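Local coordinates for periplasmic binding protein/LacI transcriptional regulator (Alkaliphilus metalliredigens, PDB 3CTP) that binds the sugar D-xylulofuranose in the crystal and probably acts as a DNA-binding transcriptional regulator of the LacI family, at residues A[162-170]-A[315-325]. Residues are numbered along the deposited sequence; the frame is centred on the assembly and turned at random.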
loop_
_atom_site.group_PDB
_atom_site.type_symbol
_atom_site.label_atom_id
_atom_site.label_comp_id
_atom_site.label_asym_id
_atom_site.label_seq_id
_atom_site.Cartn_x
_atom_site.Cartn_y
_atom_site.Cartn_z
ATOM N N MET A 162 5.848 -4.616 -25.733
ATOM C CA MET A 162 5.873 -3.134 -25.838
ATOM C C MET A 162 7.059 -2.598 -25.056
ATOM O O MET A 162 7.705 -1.607 -25.440
ATOM C CB MET A 162 4.607 -2.462 -25.250
ATOM C CG MET A 162 3.326 -2.584 -26.029
ATOM S SD MET A 162 1.940 -1.814 -25.093
ATOM C CE MET A 162 0.656 -2.778 -25.859
ATOM N N ALA A 163 7.304 -3.185 -23.894
ATOM C CA ALA A 163 8.429 -2.717 -23.086
ATOM C C ALA A 163 9.736 -2.929 -23.807
ATOM O O ALA A 163 10.595 -2.045 -23.802
ATOM C CB ALA A 163 8.443 -3.429 -21.722
ATOM N N PHE A 164 9.892 -4.082 -24.465
ATOM C CA PHE A 164 11.143 -4.272 -25.203
ATOM C C PHE A 164 11.252 -3.257 -26.335
ATOM O O PHE A 164 12.307 -2.644 -26.547
ATOM C CB PHE A 164 11.221 -5.667 -25.844
ATOM C CG PHE A 164 12.448 -5.819 -26.669
ATOM C CD1 PHE A 164 13.637 -6.145 -26.065
ATOM C CD2 PHE A 164 12.440 -5.509 -28.032
ATOM C CE1 PHE A 164 14.819 -6.231 -26.807
ATOM C CE2 PHE A 164 13.632 -5.595 -28.781
ATOM C CZ PHE A 164 14.796 -5.949 -28.170
ATOM N N ASP A 165 10.168 -3.137 -27.098
ATOM C CA ASP A 165 10.186 -2.267 -28.295
ATOM C C ASP A 165 10.539 -0.843 -27.862
ATOM O O ASP A 165 11.265 -0.126 -28.565
ATOM C CB ASP A 165 8.814 -2.245 -28.977
ATOM C CG ASP A 165 8.504 -3.536 -29.711
ATOM O OD1 ASP A 165 9.434 -4.342 -29.923
ATOM O OD2 ASP A 165 7.332 -3.718 -30.071
ATOM N N HIS A 166 10.043 -0.423 -26.696
ATOM C CA HIS A 166 10.322 0.952 -26.249
ATOM C C HIS A 166 11.805 1.121 -25.902
ATOM O O HIS A 166 12.449 2.084 -26.337
ATOM C CB HIS A 166 9.405 1.319 -25.075
ATOM C CG HIS A 166 9.615 2.704 -24.549
ATOM N ND1 HIS A 166 9.355 3.835 -25.295
ATOM C CD2 HIS A 166 10.036 3.136 -23.334
ATOM C CE1 HIS A 166 9.639 4.912 -24.567
ATOM N NE2 HIS A 166 10.037 4.511 -23.368
ATOM N N LEU A 167 12.369 0.192 -25.130
ATOM C CA LEU A 167 13.794 0.298 -24.808
ATOM C C LEU A 167 14.622 0.274 -26.088
ATOM O O LEU A 167 15.558 1.053 -26.258
ATOM C CB LEU A 167 14.261 -0.830 -23.901
ATOM C CG LEU A 167 13.693 -0.738 -22.487
ATOM C CD1 LEU A 167 14.247 -1.905 -21.694
ATOM C CD2 LEU A 167 14.077 0.582 -21.818
ATOM N N TYR A 168 14.313 -0.641 -26.988
ATOM C CA TYR A 168 15.088 -0.763 -28.243
ATOM C C TYR A 168 14.996 0.523 -29.096
ATOM O O TYR A 168 16.011 1.036 -29.633
ATOM C CB TYR A 168 14.592 -2.004 -29.014
ATOM C CG TYR A 168 15.495 -2.406 -30.177
ATOM C CD1 TYR A 168 16.574 -3.257 -29.981
ATOM C CD2 TYR A 168 15.274 -1.900 -31.433
ATOM C CE1 TYR A 168 17.420 -3.624 -31.056
ATOM C CE2 TYR A 168 16.104 -2.257 -32.494
ATOM C CZ TYR A 168 17.163 -3.112 -32.292
ATOM O OH TYR A 168 17.986 -3.459 -33.357
ATOM N N GLU A 169 13.788 1.077 -29.193
ATOM C CA GLU A 169 13.566 2.311 -29.967
ATOM C C GLU A 169 14.379 3.450 -29.368
ATOM O O GLU A 169 14.858 4.326 -30.110
ATOM C CB GLU A 169 12.083 2.689 -29.969
ATOM C CG GLU A 169 11.799 4.125 -30.449
ATOM C CD GLU A 169 10.521 4.725 -29.852
ATOM O OE1 GLU A 169 9.951 4.122 -28.914
ATOM O OE2 GLU A 169 10.094 5.804 -30.317
ATOM N N LYS A 170 14.560 3.436 -28.045
ATOM C CA LYS A 170 15.373 4.461 -27.374
ATOM C C LYS A 170 16.858 4.123 -27.337
ATOM O O LYS A 170 17.608 4.720 -26.555
ATOM C CB LYS A 170 14.879 4.713 -25.940
ATOM C CG LYS A 170 13.463 5.281 -25.848
ATOM C CD LYS A 170 13.213 6.381 -26.888
ATOM C CE LYS A 170 11.776 6.885 -26.840
ATOM N NZ LYS A 170 11.375 7.597 -28.105
ATOM N N VAL A 315 -3.365 -3.081 -22.734
ATOM C CA VAL A 315 -2.372 -2.253 -22.030
ATOM C C VAL A 315 -1.801 -1.194 -22.965
ATOM O O VAL A 315 -1.957 -1.277 -24.190
ATOM C CB VAL A 315 -1.215 -3.114 -21.448
ATOM C CG1 VAL A 315 -1.804 -4.105 -20.436
ATOM C CG2 VAL A 315 -0.495 -3.849 -22.549
ATOM N N LYS A 316 -1.148 -0.197 -22.388
ATOM C CA LYS A 316 -0.516 0.828 -23.208
ATOM C C LYS A 316 0.705 1.398 -22.516
ATOM O O LYS A 316 0.790 1.413 -21.285
ATOM C CB LYS A 316 -1.500 1.949 -23.481
ATOM C CG LYS A 316 -1.864 2.701 -22.253
ATOM C CD LYS A 316 -2.967 3.733 -22.500
ATOM C CE LYS A 316 -3.280 4.439 -21.178
ATOM N NZ LYS A 316 -4.732 4.785 -21.041
ATOM N N LEU A 317 1.643 1.880 -23.322
ATOM C CA LEU A 317 2.870 2.473 -22.803
ATOM C C LEU A 317 2.602 3.850 -22.211
ATOM O O LEU A 317 1.898 4.674 -22.831
ATOM C CB LEU A 317 3.856 2.610 -23.964
ATOM C CG LEU A 317 5.119 3.395 -23.656
ATOM C CD1 LEU A 317 5.980 2.531 -22.753
ATOM C CD2 LEU A 317 5.840 3.678 -24.969
ATOM N N ILE A 318 3.147 4.101 -21.017
ATOM C CA ILE A 318 3.074 5.431 -20.393
ATOM C C ILE A 318 4.508 5.953 -20.305
ATOM O O ILE A 318 5.316 5.451 -19.509
ATOM C CB ILE A 318 2.485 5.363 -18.967
ATOM C CG1 ILE A 318 1.137 4.641 -18.962
ATOM C CG2 ILE A 318 2.408 6.780 -18.339
ATOM C CD1 ILE A 318 0.059 5.331 -19.738
ATOM N N GLU A 319 4.865 6.911 -21.158
ATOM C CA GLU A 319 6.248 7.391 -21.195
ATOM C C GLU A 319 6.434 8.482 -20.160
ATOM O O GLU A 319 5.690 9.457 -20.166
ATOM C CB GLU A 319 6.582 7.979 -22.585
ATOM C CG GLU A 319 6.759 6.963 -23.679
ATOM C CD GLU A 319 7.349 7.602 -24.943
ATOM O OE1 GLU A 319 8.512 8.093 -24.901
ATOM O OE2 GLU A 319 6.639 7.608 -25.969
ATOM N N ARG A 320 7.413 8.307 -19.269
ATOM C CA ARG A 320 7.734 9.313 -18.278
ATOM C C ARG A 320 9.230 9.617 -18.320
ATOM O O ARG A 320 9.796 9.719 -19.409
ATOM C CB ARG A 320 7.278 8.881 -16.895
ATOM C CG ARG A 320 5.781 8.596 -16.820
ATOM C CD ARG A 320 5.343 8.573 -15.376
ATOM N NE ARG A 320 3.901 8.410 -15.210
ATOM C CZ ARG A 320 3.337 7.333 -14.665
ATOM N NH1 ARG A 320 4.085 6.290 -14.276
ATOM N NH2 ARG A 320 2.024 7.303 -14.506
ATOM N N GLU A 321 9.857 9.811 -17.163
ATOM C CA GLU A 321 11.197 10.409 -17.145
ATOM C C GLU A 321 12.350 9.415 -17.059
ATOM O O GLU A 321 13.516 9.804 -17.222
ATOM C CB GLU A 321 11.315 11.421 -15.989
ATOM C CG GLU A 321 10.432 12.670 -16.118
ATOM C CD GLU A 321 10.351 13.475 -14.813
ATOM O OE1 GLU A 321 10.509 12.894 -13.714
ATOM O OE2 GLU A 321 10.120 14.702 -14.881
ATOM N N THR A 322 12.054 8.129 -16.813
ATOM C CA THR A 322 13.143 7.151 -16.724
ATOM C C THR A 322 13.565 6.537 -18.066
ATOM O O THR A 322 14.445 5.662 -18.109
ATOM C CB THR A 322 12.789 6.014 -15.752
ATOM O OG1 THR A 322 11.584 5.413 -16.203
ATOM C CG2 THR A 322 12.554 6.578 -14.343
ATOM N N THR A 323 12.931 6.970 -19.158
ATOM C CA THR A 323 13.450 6.660 -20.495
ATOM C C THR A 323 13.591 7.985 -21.225
ATOM O O THR A 323 12.919 8.963 -20.884
ATOM C CB THR A 323 12.529 5.707 -21.281
ATOM O OG1 THR A 323 11.191 6.236 -21.301
ATOM C CG2 THR A 323 12.507 4.357 -20.603
ATOM N N ILE A 324 14.491 8.016 -22.203
ATOM C CA ILE A 324 14.850 9.277 -22.855
ATOM C C ILE A 324 13.854 9.639 -23.941
ATOM O O ILE A 324 13.251 8.764 -24.547
ATOM C CB ILE A 324 16.228 9.159 -23.479
ATOM C CG1 ILE A 324 16.239 7.991 -24.467
ATOM C CG2 ILE A 324 17.298 8.993 -22.383
ATOM C CD1 ILE A 324 17.613 7.703 -25.108
ATOM N N SER A 325 13.697 10.939 -24.189
ATOM C CA SER A 325 12.807 11.429 -25.234
ATOM C C SER A 325 13.374 12.701 -25.848
ATOM O O SER A 325 14.204 13.364 -25.226
ATOM C CB SER A 325 11.417 11.704 -24.665
ATOM O OG SER A 325 10.741 10.494 -24.361
#
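H166 NE2 donates to T323 OG1 at 2.9 Å, and an N-H...O angle of 167° makes the bond nearly straight. The hydroxyl lies almost in the imidazole plane, so it meets the ring at its edge. T323 OG1 is also hydrogen-bonded to T280 OG1, which ties the histidine to the chain leading into strand 281-283. Both faces of the imidazole are packed: K170 CG lies over one, and over the other L317 CD1 makes a CH-pi contact, 4.2 Å from the ring centroid and 19° off the normal. The ring is swung out from the helix between these two side chains, with CG anti to the backbone N (chi1 180°). E319 OE1 approaches the rim at CE1 of H166, 3.4 Å away, its carboxylate steeply turned against the ring; H166 ND1, although buried, has no polar partner in the model. With H166 replaced by alanine, the slot between L317 and K170 is likely to open and the T323 hydroxyl to lose its donor from the helix.

On one flank the extended chain of M162 lies against the V315-L317 backbone, its CE 3.7 Å from V315 CG2 and 3.4 Å from V315 O. The solvent side lies at the helix C-terminus, where E319 and I324 are exposed. There K170 bends at chi2 and slides past I324, its CE 3.3 Å from I324 O. K170 NZ forms a salt bridge with E169 OE2, whose hydrogen bond is weak, whereas E319 OE1 stays 4.3 Å from K170 NZ, too far to pair.

Helix 162-169 and strand 316-318 approach to 9.5 Å between axes. Helix 156-169 thus packs on the end of the last strand and on the C-terminal tail, which T322 and I324 bond to strand 262-264, as in the two-lobed periplasmic-binding-protein fold of LacI-family cores.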